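Local structure of catechol O-methyltransferase (6JCL) at residues V64-T69 with L135-A140; S74-A79 with V103-A108; G86-L91 with D112-V117; P120-L125 with V146-W151. The protein transfers a methyl group from S-adenosyl-L-methionine to a hydroxyl of catechol-like compounds, using a divalent metal cation, and works as a homodimer. All coordinates share one frame; numbering follows the deposited sequence.

Contact 1: residues V64-T69 with L135-A140. With SR (strontium ion), chain J; SAH (S-adenosyl-L-homocysteine), chain I.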
# COMPACT_ATOMS: atom_id res chain seq x y z
N VAL A 64 -1.36 -11.07 13.89
CA VAL A 64 -1.53 -11.11 12.44
C VAL A 64 -2.09 -12.47 12.06
O VAL A 64 -1.67 -13.50 12.60
CB VAL A 64 -0.21 -10.84 11.70
CG1 VAL A 64 -0.45 -10.83 10.17
CG2 VAL A 64 0.40 -9.52 12.18
N LEU A 65 -3.08 -12.48 11.16
CA LEU A 65 -3.65 -13.70 10.62
C LEU A 65 -3.32 -13.77 9.14
O LEU A 65 -3.54 -12.80 8.40
CB LEU A 65 -5.17 -13.74 10.83
CG LEU A 65 -5.92 -14.87 10.11
CD1 LEU A 65 -5.49 -16.25 10.64
CD2 LEU A 65 -7.42 -14.68 10.31
N GLU A 66 -2.75 -14.88 8.70
CA GLU A 66 -2.50 -15.12 7.29
C GLU A 66 -3.19 -16.41 6.86
O GLU A 66 -3.17 -17.42 7.58
CB GLU A 66 -1.01 -15.21 7.00
CG GLU A 66 -0.70 -15.68 5.57
CD GLU A 66 0.79 -15.74 5.34
OE1 GLU A 66 1.42 -16.64 5.93
OE2 GLU A 66 1.33 -14.86 4.62
N ILE A 67 -3.84 -16.36 5.70
CA ILE A 67 -4.51 -17.53 5.15
C ILE A 67 -3.81 -17.87 3.85
O ILE A 67 -3.90 -17.12 2.86
CB ILE A 67 -6.01 -17.27 4.95
CG1 ILE A 67 -6.59 -16.62 6.22
CG2 ILE A 67 -6.75 -18.58 4.68
CD1 ILE A 67 -8.10 -16.35 6.16
N GLY A 68 -3.07 -18.99 3.84
CA GLY A 68 -2.30 -19.43 2.69
C GLY A 68 -0.80 -19.22 2.90
O GLY A 68 -0.27 -18.18 2.54
N THR A 69 -0.12 -20.22 3.46
CA THR A 69 1.27 -20.07 3.89
C THR A 69 2.27 -20.37 2.78
O THR A 69 3.30 -19.68 2.67
CB THR A 69 1.54 -21.01 5.07
OG1 THR A 69 0.52 -20.85 6.06
CG2 THR A 69 2.90 -20.71 5.73
N LEU A 135 -4.23 -7.35 11.59
CA LEU A 135 -3.92 -7.41 10.17
C LEU A 135 -4.23 -8.81 9.68
O LEU A 135 -3.86 -9.79 10.34
CB LEU A 135 -2.44 -7.06 9.95
CG LEU A 135 -1.84 -7.28 8.57
CD1 LEU A 135 -2.60 -6.48 7.56
CD2 LEU A 135 -0.37 -6.84 8.61
N VAL A 136 -4.95 -8.91 8.56
CA VAL A 136 -5.28 -10.20 7.97
C VAL A 136 -4.83 -10.17 6.53
O VAL A 136 -5.20 -9.26 5.78
CB VAL A 136 -6.79 -10.52 8.05
CG1 VAL A 136 -7.07 -11.98 7.59
CG2 VAL A 136 -7.31 -10.27 9.45
N PHE A 137 -4.02 -11.15 6.13
CA PHE A 137 -3.56 -11.29 4.75
C PHE A 137 -4.22 -12.54 4.17
O PHE A 137 -3.99 -13.64 4.67
CB PHE A 137 -2.04 -11.40 4.68
CG PHE A 137 -1.50 -11.57 3.28
CD1 PHE A 137 -1.94 -10.76 2.24
CD2 PHE A 137 -0.55 -12.55 3.01
CE1 PHE A 137 -1.42 -10.94 0.91
CE2 PHE A 137 -0.04 -12.73 1.71
CZ PHE A 137 -0.48 -11.92 0.66
N ILE A 138 -5.02 -12.36 3.11
CA ILE A 138 -5.82 -13.46 2.57
C ILE A 138 -5.21 -13.86 1.23
O ILE A 138 -5.24 -13.09 0.26
CB ILE A 138 -7.30 -13.05 2.43
CG1 ILE A 138 -7.85 -12.66 3.81
CG2 ILE A 138 -8.12 -14.21 1.82
CD1 ILE A 138 -9.35 -12.32 3.82
N ASP A 139 -4.66 -15.07 1.17
CA ASP A 139 -3.91 -15.50 -0.01
C ASP A 139 -3.95 -17.02 -0.15
O ASP A 139 -2.92 -17.67 -0.33
CB ASP A 139 -2.47 -14.99 0.06
CG ASP A 139 -1.74 -15.14 -1.28
OD1 ASP A 139 -2.45 -15.17 -2.33
OD2 ASP A 139 -0.49 -15.26 -1.29
N ALA A 140 -5.15 -17.61 -0.10
CA ALA A 140 -5.26 -19.07 -0.15
C ALA A 140 -6.07 -19.51 -1.38
O ALA A 140 -5.75 -19.07 -2.49
CB ALA A 140 -5.86 -19.60 1.16
SR SR J . -0.55 -14.88 -3.89
N SAH I . 1.16 -16.39 0.85
CA SAH I . 2.21 -17.21 0.22
CB SAH I . 1.65 -17.93 -1.00
CG SAH I . 0.38 -18.74 -0.72
SD SAH I . 0.02 -19.82 -2.13
C SAH I . 3.40 -16.35 -0.18
O SAH I . 4.56 -16.66 0.11
OXT SAH I . 3.19 -15.30 -0.78
C5' SAH I . -1.59 -20.41 -1.56
C4' SAH I . -1.50 -21.43 -0.42
O4' SAH I . -2.81 -21.64 0.06
C3' SAH I . -0.98 -22.81 -0.83
O3' SAH I . 0.10 -23.17 0.04
C2' SAH I . -2.16 -23.75 -0.63
O2' SAH I . -1.80 -25.08 -0.28
C1' SAH I . -2.96 -23.00 0.43
N9 SAH I . -4.39 -23.35 0.50
C8 SAH I . -5.23 -23.65 -0.55
N7 SAH I . -6.45 -23.91 -0.04
C5 SAH I . -6.39 -23.78 1.31
C6 SAH I . -7.35 -23.95 2.31
N6 SAH I . -8.61 -24.31 2.01
N1 SAH I . -6.99 -23.74 3.61
C2 SAH I . -5.69 -23.39 3.94
N3 SAH I . -4.73 -23.23 2.96
C4 SAH I . -5.10 -23.43 1.66
O HOH W 1 1.93 -14.98 -3.34
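Val64 begins the pairing by laying its CG1 beside CG of Leu135, 4.1 Å apart, the two side chains pointing the same way. Next along the strand, Leu65 uses both backbone polar atoms: its N donates to Leu135 O at 2.9 Å (171° at the hydrogen), and its O receives Phe137 N. Its side chain leaves on the other face, where CD2 meets Val136 CG1. Glu66 returns to the face of Val64. With CG anti to the backbone N (chi1 171°) and the chain extended to CD, its OE2 comes to 3.4 Å from Phe137 CD2, at the edge of the ring and in its plane; the same oxygen is hydrogen-bonded to Ser74 OG. Strands 64-67 and 135-138 run only 8° from parallel, as neighbours in the central sheet of a class I Rossmann-like methyltransferase, whose cofactor lies across the C-terminal strand ends. Ile67 repeats the ladder, N to Phe137 O and Asp139 N to Ile67 O, while its CG2 packs 3.8 Å from Ala140 CB. At Gly68 the strand has ended; the CA leans on Asp139 O, and the carbonyl O accepts SAH N at 2.8 Å. Asp139 OD2 accepts from that same amine at 2.9 Å and, together with OD1, chelates the strontium ion, whose site also takes Asp165, Asn166 and a water that donates to the cofactor carboxylate. Thr69 continues along the cofactor, its O 3.6 Å from SAH CA.

Contact 2: residues S74-A79 with V103-A108. With SAH (S-adenosyl-L-homocysteine), chain I.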
# COMPACT_ATOMS: atom_id res chain seq x y z
N SER A 74 5.71 -14.88 2.45
CA SER A 74 4.91 -13.76 2.95
C SER A 74 4.87 -13.75 4.48
O SER A 74 4.90 -12.68 5.10
CB SER A 74 3.48 -13.81 2.38
OG SER A 74 2.86 -15.06 2.66
N THR A 75 4.84 -14.93 5.09
CA THR A 75 4.78 -15.06 6.55
C THR A 75 6.00 -14.47 7.22
O THR A 75 5.89 -13.81 8.27
CB THR A 75 4.66 -16.54 6.90
OG1 THR A 75 3.82 -17.20 5.93
CG2 THR A 75 4.08 -16.70 8.31
N ILE A 76 7.19 -14.73 6.66
CA ILE A 76 8.42 -14.17 7.21
C ILE A 76 8.34 -12.65 7.25
O ILE A 76 8.69 -12.02 8.25
CB ILE A 76 9.64 -14.66 6.39
CG1 ILE A 76 9.93 -16.14 6.68
CG2 ILE A 76 10.85 -13.79 6.69
CD1 ILE A 76 10.89 -16.81 5.65
N TRP A 77 7.89 -12.05 6.14
CA TRP A 77 7.77 -10.59 6.07
C TRP A 77 6.76 -10.07 7.09
O TRP A 77 7.00 -9.05 7.75
CB TRP A 77 7.34 -10.20 4.66
CG TRP A 77 8.43 -10.23 3.62
CD1 TRP A 77 8.51 -11.07 2.54
CD2 TRP A 77 9.57 -9.35 3.53
NE1 TRP A 77 9.63 -10.76 1.78
CE2 TRP A 77 10.28 -9.70 2.36
CE3 TRP A 77 10.04 -8.29 4.32
CZ2 TRP A 77 11.45 -9.04 1.96
CZ3 TRP A 77 11.21 -7.63 3.92
CH2 TRP A 77 11.91 -8.02 2.76
N LEU A 78 5.62 -10.74 7.24
CA LEU A 78 4.65 -10.31 8.23
C LEU A 78 5.23 -10.40 9.63
O LEU A 78 5.07 -9.49 10.45
CB LEU A 78 3.38 -11.16 8.13
CG LEU A 78 2.55 -10.84 6.90
CD1 LEU A 78 1.48 -11.93 6.69
CD2 LEU A 78 1.92 -9.46 7.06
N ALA A 79 5.97 -11.49 9.91
CA ALA A 79 6.55 -11.67 11.24
C ALA A 79 7.62 -10.63 11.52
O ALA A 79 7.75 -10.15 12.64
CB ALA A 79 7.11 -13.08 11.39
N VAL A 103 10.38 -24.87 8.57
CA VAL A 103 11.83 -24.79 8.42
C VAL A 103 12.25 -23.39 8.00
O VAL A 103 13.24 -22.83 8.51
CB VAL A 103 12.32 -25.86 7.42
CG1 VAL A 103 13.80 -25.64 7.09
CG2 VAL A 103 12.10 -27.26 7.98
N ASN A 104 11.52 -22.79 7.05
CA ASN A 104 11.90 -21.48 6.55
C ASN A 104 11.76 -20.40 7.62
O ASN A 104 12.60 -19.49 7.71
CB ASN A 104 11.05 -21.13 5.32
CG ASN A 104 11.49 -21.91 4.09
OD1 ASN A 104 12.59 -22.46 4.05
ND2 ASN A 104 10.63 -21.96 3.08
N LEU A 105 10.70 -20.48 8.44
CA LEU A 105 10.49 -19.51 9.51
C LEU A 105 11.60 -19.60 10.55
O LEU A 105 12.06 -18.58 11.08
CB LEU A 105 9.13 -19.76 10.17
CG LEU A 105 7.94 -19.49 9.26
CD1 LEU A 105 6.72 -20.28 9.75
CD2 LEU A 105 7.68 -18.00 9.24
N GLN A 106 12.03 -20.81 10.86
CA GLN A 106 13.13 -20.97 11.80
C GLN A 106 14.40 -20.31 11.26
O GLN A 106 15.06 -19.53 11.97
CB GLN A 106 13.34 -22.45 12.09
CG GLN A 106 14.39 -22.70 13.18
CD GLN A 106 14.99 -24.08 13.09
OE1 GLN A 106 14.91 -24.75 12.06
NE2 GLN A 106 15.63 -24.52 14.18
N ARG A 107 14.76 -20.60 10.01
CA ARG A 107 15.96 -19.97 9.44
C ARG A 107 15.83 -18.46 9.33
O ARG A 107 16.84 -17.75 9.30
CB ARG A 107 16.28 -20.57 8.05
CG ARG A 107 17.36 -19.81 7.23
CD ARG A 107 18.70 -19.68 8.01
NE ARG A 107 19.78 -19.01 7.28
CZ ARG A 107 19.99 -17.69 7.26
NH1 ARG A 107 21.02 -17.18 6.59
NH2 ARG A 107 19.18 -16.88 7.92
N ALA A 108 14.63 -17.94 9.28
CA ALA A 108 14.43 -16.50 9.26
C ALA A 108 14.42 -15.90 10.66
O ALA A 108 14.28 -14.68 10.80
CB ALA A 108 13.14 -16.13 8.52
N SAH I . 1.16 -16.39 0.85
CA SAH I . 2.21 -17.21 0.22
CB SAH I . 1.65 -17.93 -1.00
CG SAH I . 0.38 -18.74 -0.72
SD SAH I . 0.02 -19.82 -2.13
C SAH I . 3.40 -16.35 -0.18
O SAH I . 4.56 -16.66 0.11
OXT SAH I . 3.19 -15.30 -0.78
C5' SAH I . -1.59 -20.41 -1.56
C4' SAH I . -1.50 -21.43 -0.42
O4' SAH I . -2.81 -21.64 0.06
C3' SAH I . -0.98 -22.81 -0.83
O3' SAH I . 0.10 -23.17 0.04
C2' SAH I . -2.16 -23.75 -0.63
O2' SAH I . -1.80 -25.08 -0.28
C1' SAH I . -2.96 -23.00 0.43
N9 SAH I . -4.39 -23.35 0.50
C8 SAH I . -5.23 -23.65 -0.55
N7 SAH I . -6.45 -23.91 -0.04
C5 SAH I . -6.39 -23.78 1.31
C6 SAH I . -7.35 -23.95 2.31
N6 SAH I . -8.61 -24.31 2.01
N1 SAH I . -6.99 -23.74 3.61
C2 SAH I . -5.69 -23.39 3.94
N3 SAH I . -4.73 -23.23 2.96
C4 SAH I . -5.10 -23.43 1.66
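Ile76 carries this helix-helix contact, which belongs to the layer of helices on one side of the Rossmann-like sheet: helices 74-79 and 103-107 run in the same general direction, their axes 9.9 Å apart and crossing at -37°. Its CG1 lies 3.7 Å from Ala108 CB, and the methyl of Ala108 also meets CG2 and CD1, so one small side chain is wrapped by three carbons of the isoleucine. CG1 is placed anti to the carbonyl carbon (chi1 -73°), and from there the chain extends outward until CD1 rests 3.8 Å from Asn104 O. Leu105 comes from the other helix and slides past Ile76 in the opposite direction, CD2 reaching 3.9 Å from Ile76 CG1. The same CD2 touches Thr75 CG2, where the two side chains cross nearly at right angles. No hydrogen bond links the two segments; the join is largely apolar and mostly buried.

The next shell begins with polar anchors. Thr75 turns its methyl to Leu105 while OG1 is hydrogen-bonded to Glu66, and Asn104 ND2 donates to the carbonyl of Gly71, in the loop leading into helix 73-82. On the sheet side, Val114 of strand 114-118 touches both Thr75 and Leu105, seating the helix pair on the sheet. Farther out, the first turn of helix 73-82 meets the amino-acid end of the cofactor. Ser74 N donates to SAH O at 3.2 Å, with 161° at the hydrogen, and Ser74 OG accepts from SAH N at 2.8 Å.

Contact 3: residues G86-L91 with D112-V117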
# COMPACT_ATOMS: atom_id res chain seq x y z
N GLY A 86 5.31 -9.59 18.47
CA GLY A 86 4.14 -9.85 17.66
C GLY A 86 3.97 -11.34 17.43
O GLY A 86 4.87 -12.15 17.64
N ARG A 87 2.75 -11.73 17.08
CA ARG A 87 2.48 -13.12 16.80
C ARG A 87 1.75 -13.21 15.48
O ARG A 87 0.91 -12.35 15.17
CB ARG A 87 1.67 -13.79 17.90
CG ARG A 87 2.42 -13.95 19.27
CD ARG A 87 3.66 -14.85 19.15
NE ARG A 87 4.27 -15.14 20.45
CZ ARG A 87 5.22 -14.41 21.03
NH1 ARG A 87 5.71 -14.75 22.21
NH2 ARG A 87 5.69 -13.33 20.41
N VAL A 88 2.12 -14.20 14.68
CA VAL A 88 1.46 -14.48 13.42
C VAL A 88 0.85 -15.87 13.51
O VAL A 88 1.52 -16.81 13.94
CB VAL A 88 2.43 -14.40 12.23
CG1 VAL A 88 1.69 -14.67 10.92
CG2 VAL A 88 3.15 -13.03 12.22
N VAL A 89 -0.42 -15.98 13.12
CA VAL A 89 -1.08 -17.26 12.92
C VAL A 89 -1.27 -17.42 11.42
O VAL A 89 -1.89 -16.56 10.78
CB VAL A 89 -2.43 -17.33 13.66
CG1 VAL A 89 -3.13 -18.66 13.40
CG2 VAL A 89 -2.23 -17.12 15.16
N THR A 90 -0.72 -18.48 10.84
CA THR A 90 -0.85 -18.69 9.40
C THR A 90 -1.46 -20.07 9.13
O THR A 90 -1.10 -21.05 9.78
CB THR A 90 0.51 -18.50 8.67
OG1 THR A 90 0.31 -18.61 7.25
CG2 THR A 90 1.59 -19.49 9.13
N LEU A 91 -2.40 -20.11 8.18
CA LEU A 91 -3.22 -21.28 7.91
C LEU A 91 -2.78 -21.94 6.60
O LEU A 91 -2.68 -21.26 5.57
CB LEU A 91 -4.70 -20.90 7.82
CG LEU A 91 -5.24 -20.11 9.02
CD1 LEU A 91 -6.75 -19.92 8.91
CD2 LEU A 91 -4.89 -20.79 10.38
N ASP A 112 9.57 -18.43 16.75
CA ASP A 112 8.92 -18.24 18.04
C ASP A 112 7.79 -17.21 18.00
O ASP A 112 7.10 -17.03 19.00
CB ASP A 112 9.93 -17.83 19.11
CG ASP A 112 10.56 -16.48 18.83
OD1 ASP A 112 10.58 -16.07 17.65
OD2 ASP A 112 11.06 -15.84 19.78
N ARG A 113 7.60 -16.52 16.87
CA ARG A 113 6.50 -15.59 16.68
C ARG A 113 5.37 -16.15 15.81
O ARG A 113 4.37 -15.45 15.62
CB ARG A 113 6.97 -14.29 16.03
CG ARG A 113 8.28 -13.77 16.49
CD ARG A 113 8.74 -12.68 15.54
NE ARG A 113 10.08 -12.24 15.89
CZ ARG A 113 10.68 -11.21 15.33
NH1 ARG A 113 10.06 -10.51 14.40
NH2 ARG A 113 11.91 -10.87 15.72
N VAL A 114 5.54 -17.33 15.22
CA VAL A 114 4.64 -17.79 14.17
C VAL A 114 4.14 -19.19 14.50
O VAL A 114 4.93 -20.07 14.87
CB VAL A 114 5.32 -17.80 12.78
CG1 VAL A 114 4.34 -18.26 11.69
CG2 VAL A 114 5.92 -16.45 12.48
N GLU A 115 2.82 -19.38 14.41
CA GLU A 115 2.21 -20.70 14.47
C GLU A 115 1.62 -21.01 13.11
O GLU A 115 0.78 -20.26 12.61
CB GLU A 115 1.12 -20.75 15.55
CG GLU A 115 0.54 -22.13 15.77
CD GLU A 115 -0.58 -22.13 16.79
OE1 GLU A 115 -1.18 -21.06 17.02
OE2 GLU A 115 -0.86 -23.20 17.38
N VAL A 116 2.05 -22.12 12.52
CA VAL A 116 1.43 -22.67 11.32
C VAL A 116 0.36 -23.66 11.76
O VAL A 116 0.65 -24.64 12.46
CB VAL A 116 2.47 -23.34 10.40
CG1 VAL A 116 1.85 -23.76 9.06
CG2 VAL A 116 3.67 -22.41 10.17
N VAL A 117 -0.89 -23.40 11.39
CA VAL A 117 -2.02 -24.22 11.79
C VAL A 117 -2.44 -25.00 10.56
O VAL A 117 -2.84 -24.40 9.55
CB VAL A 117 -3.18 -23.36 12.31
CG1 VAL A 117 -4.42 -24.20 12.59
CG2 VAL A 117 -2.75 -22.58 13.54
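Val88 and Val114 form the first bridge of a parallel ladder between strands 87-91 and 114-117, the two strands of a beta-alpha-beta unit whose connecting helix is 95-107. Four backbone hydrogen bonds hold it. Val88 N donates to Arg113 O at 2.7 Å and Val88 O accepts Glu115 N; two residues on, Thr90 N donates to Glu115 O at 2.9 Å, almost straight at 174°, and Thr90 O accepts Val117 N. CA-H...O contacts lie between them, such as Val114 CA to Val88 O at 3.3 Å. The strand axes cross at -20°, and strand 114-118 is the outermost on its side of the sheet within the chain.

Apolar contacts divide between the two faces. Thr90 and Val116 lie side by side under the helices, their CG2 methyls 3.7 Å apart; the threonine's OG1, anti to the backbone N (chi1 -176°), is left to hydrogen-bond with Thr69 and Glu66. On the other face Val117 is gripped from two directions, by Leu91 CD2 at 3.6 Å from its CB and by Val89 CG1 at 3.9 Å from its CG2. Leu91 also touches the cofactor.

Polar contacts gather where the strands begin. Gly86 O lies 3.4 Å from Arg113 CB. Bent at chi2, the Arg87 chain sets one guanidinium face against Asp112 O, and within its own segment NH2 donates to Gly86 O at 3.1 Å from above that carbonyl's plane.

Contact 4: residues P120-L125 with V146-W151. With SAH (S-adenosyl-L-homocysteine), chain I.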
# COMPACT_ATOMS: atom_id res chain seq x y z
N PRO A 120 -7.71 -27.32 6.37
CA PRO A 120 -8.49 -26.37 5.57
C PRO A 120 -8.92 -25.19 6.43
O PRO A 120 -9.44 -25.36 7.53
CB PRO A 120 -9.70 -27.20 5.10
CG PRO A 120 -9.38 -28.64 5.46
CD PRO A 120 -8.44 -28.57 6.63
N ALA A 121 -8.70 -23.98 5.91
CA ALA A 121 -8.94 -22.77 6.70
C ALA A 121 -10.39 -22.65 7.16
O ALA A 121 -10.64 -22.10 8.24
CB ALA A 121 -8.54 -21.53 5.91
N LEU A 122 -11.35 -23.13 6.37
CA LEU A 122 -12.74 -23.06 6.82
C LEU A 122 -12.97 -23.89 8.07
O LEU A 122 -13.92 -23.62 8.82
CB LEU A 122 -13.68 -23.55 5.71
CG LEU A 122 -13.90 -22.61 4.51
CD1 LEU A 122 -14.76 -23.28 3.45
CD2 LEU A 122 -14.51 -21.29 4.95
N ASP A 123 -12.14 -24.91 8.30
CA ASP A 123 -12.26 -25.75 9.48
C ASP A 123 -11.44 -25.25 10.65
O ASP A 123 -11.80 -25.51 11.80
CB ASP A 123 -11.85 -27.19 9.16
CG ASP A 123 -12.71 -27.80 8.07
OD1 ASP A 123 -13.89 -27.41 7.95
OD2 ASP A 123 -12.20 -28.68 7.34
N THR A 124 -10.32 -24.56 10.39
CA THR A 124 -9.47 -24.11 11.50
C THR A 124 -9.81 -22.70 11.97
O THR A 124 -9.65 -22.42 13.16
CB THR A 124 -7.98 -24.19 11.11
OG1 THR A 124 -7.74 -23.39 9.94
CG2 THR A 124 -7.57 -25.64 10.85
N LEU A 125 -10.29 -21.83 11.08
CA LEU A 125 -10.69 -20.48 11.49
C LEU A 125 -11.63 -20.46 12.69
O LEU A 125 -11.44 -19.58 13.56
CB LEU A 125 -11.33 -19.75 10.30
CG LEU A 125 -10.33 -19.13 9.32
CD1 LEU A 125 -10.95 -18.80 7.95
CD2 LEU A 125 -9.66 -17.88 9.91
N VAL A 146 -14.26 -14.74 -0.14
CA VAL A 146 -15.39 -14.07 0.49
C VAL A 146 -15.66 -14.65 1.88
O VAL A 146 -15.87 -13.90 2.84
CB VAL A 146 -16.64 -14.15 -0.41
CG1 VAL A 146 -17.91 -13.90 0.38
CG2 VAL A 146 -16.50 -13.14 -1.55
N ALA A 147 -15.66 -15.98 2.01
CA ALA A 147 -15.78 -16.59 3.34
C ALA A 147 -14.65 -16.15 4.27
O ALA A 147 -14.89 -15.87 5.46
CB ALA A 147 -15.78 -18.11 3.22
N TYR A 148 -13.41 -16.11 3.75
CA TYR A 148 -12.28 -15.72 4.60
C TYR A 148 -12.40 -14.26 5.03
O TYR A 148 -12.01 -13.90 6.15
CB TYR A 148 -10.95 -15.97 3.89
CG TYR A 148 -10.72 -17.42 3.56
CD1 TYR A 148 -11.29 -18.43 4.33
CD2 TYR A 148 -9.92 -17.78 2.48
CE1 TYR A 148 -11.09 -19.76 4.02
CE2 TYR A 148 -9.71 -19.10 2.16
CZ TYR A 148 -10.28 -20.09 2.94
OH TYR A 148 -10.08 -21.41 2.61
N ILE A 149 -12.92 -13.40 4.15
CA ILE A 149 -13.11 -12.00 4.52
C ILE A 149 -14.17 -11.89 5.61
O ILE A 149 -14.00 -11.13 6.58
CB ILE A 149 -13.48 -11.16 3.28
CG1 ILE A 149 -12.29 -11.05 2.33
CG2 ILE A 149 -13.97 -9.75 3.70
CD1 ILE A 149 -12.71 -10.68 0.91
N GLN A 150 -15.26 -12.66 5.50
CA GLN A 150 -16.26 -12.67 6.57
C GLN A 150 -15.66 -13.12 7.89
O GLN A 150 -15.94 -12.53 8.94
CB GLN A 150 -17.45 -13.54 6.15
CG GLN A 150 -18.31 -12.88 5.07
CD GLN A 150 -19.30 -13.82 4.40
OE1 GLN A 150 -19.07 -15.03 4.32
NE2 GLN A 150 -20.40 -13.27 3.92
N TRP A 151 -14.82 -14.16 7.87
CA TRP A 151 -14.14 -14.59 9.09
C TRP A 151 -13.18 -13.51 9.59
O TRP A 151 -13.07 -13.29 10.80
CB TRP A 151 -13.37 -15.90 8.85
CG TRP A 151 -14.19 -17.12 9.18
CD1 TRP A 151 -14.69 -18.04 8.31
CD2 TRP A 151 -14.63 -17.52 10.48
NE1 TRP A 151 -15.41 -18.99 8.98
CE2 TRP A 151 -15.39 -18.70 10.32
CE3 TRP A 151 -14.45 -17.01 11.77
CZ2 TRP A 151 -15.97 -19.37 11.39
CZ3 TRP A 151 -15.03 -17.67 12.84
CH2 TRP A 151 -15.78 -18.84 12.64
N SAH I . 1.16 -16.39 0.85
CA SAH I . 2.21 -17.21 0.22
CB SAH I . 1.65 -17.93 -1.00
CG SAH I . 0.38 -18.74 -0.72
SD SAH I . 0.02 -19.82 -2.13
C SAH I . 3.40 -16.35 -0.18
O SAH I . 4.56 -16.66 0.11
OXT SAH I . 3.19 -15.30 -0.78
C5' SAH I . -1.59 -20.41 -1.56
C4' SAH I . -1.50 -21.43 -0.42
O4' SAH I . -2.81 -21.64 0.06
C3' SAH I . -0.98 -22.81 -0.83
O3' SAH I . 0.10 -23.17 0.04
C2' SAH I . -2.16 -23.75 -0.63
O2' SAH I . -1.80 -25.08 -0.28
C1' SAH I . -2.96 -23.00 0.43
N9 SAH I . -4.39 -23.35 0.50
C8 SAH I . -5.23 -23.65 -0.55
N7 SAH I . -6.45 -23.91 -0.04
C5 SAH I . -6.39 -23.78 1.31
C6 SAH I . -7.35 -23.95 2.31
N6 SAH I . -8.61 -24.31 2.01
N1 SAH I . -6.99 -23.74 3.61
C2 SAH I . -5.69 -23.39 3.94
N3 SAH I . -4.73 -23.23 2.96
C4 SAH I . -5.10 -23.43 1.66
O HOH W 2 -11.06 -24.03 3.67
O HOH W 3 -15.95 -21.84 8.44
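The short helix that starts at Ala121 is set against helix 146-151 with the nearest CA pairs, Leu125 with Trp151 and Leu122 with Tyr148, more than 7 Å apart, so side chains and water make the join. Leu125 touches both aromatic residues. Its CD1 lies 3.7 Å from Tyr148 CD1 and 3.8 Å from Trp151 CD1, while its CB sits over the face of the indole in a CH-pi contact, 4.0 Å from the five-membered ring's centroid and 10° off the normal. Tyr148 reaches across with CG anti to the carbonyl carbon (chi1 -62°), which carries CE1 to 3.6 Å from Ala121 CB. Leu122 crosses the tyrosine at about a right angle and rests CD2 on both CE1 and Ala147 CB.

Two waters bridge the helices. One accepts from Leu122 N, donates to Tyr148 OH and accepts from SAH N6; the other donates to Leu122 O and accepts from Trp151 NE1 at 3.0 Å. Tyr148 OH has a further hydrogen bond to Asp141, which fixes the phenol end beside the cofactor. Pro120 occupies the N-cap, and the next residue, Ala121, donates its N to SAH N1 at 2.9 Å, with 154° at the hydrogen. An N-H given to N1, with a water accepting from N6, is consistent with recognition of adenine along its Watson-Crick edge, at the adenine end of the Rossmann-like cofactor pocket.

Contact 1 is the hub, its strands in mid-sheet and its centre about 10 Å from the centres of contacts 3 and 4 and about 13 Å from that of contact 2. Glu66 ties three contacts together: OE1 lies 2.5 Å from Thr75 OG1 of contact 2 and 2.6 Å from Thr90 OG1 of contact 3. Contacts 2 and 3 interlock along the chain, and Ala79 O accepts Arg113 NH1 at 2.9 Å. Contacts 2 and 4 do not touch, their centres about 22 Å apart, yet both bind SAH, one at its amino-acid end and the other at its adenine; contacts 1 and 2 share the amine, and contact 1 supplies Asp139 to the strontium ion. Leu91 of contact 3 packs on Ala121 and Leu125 of contact 4.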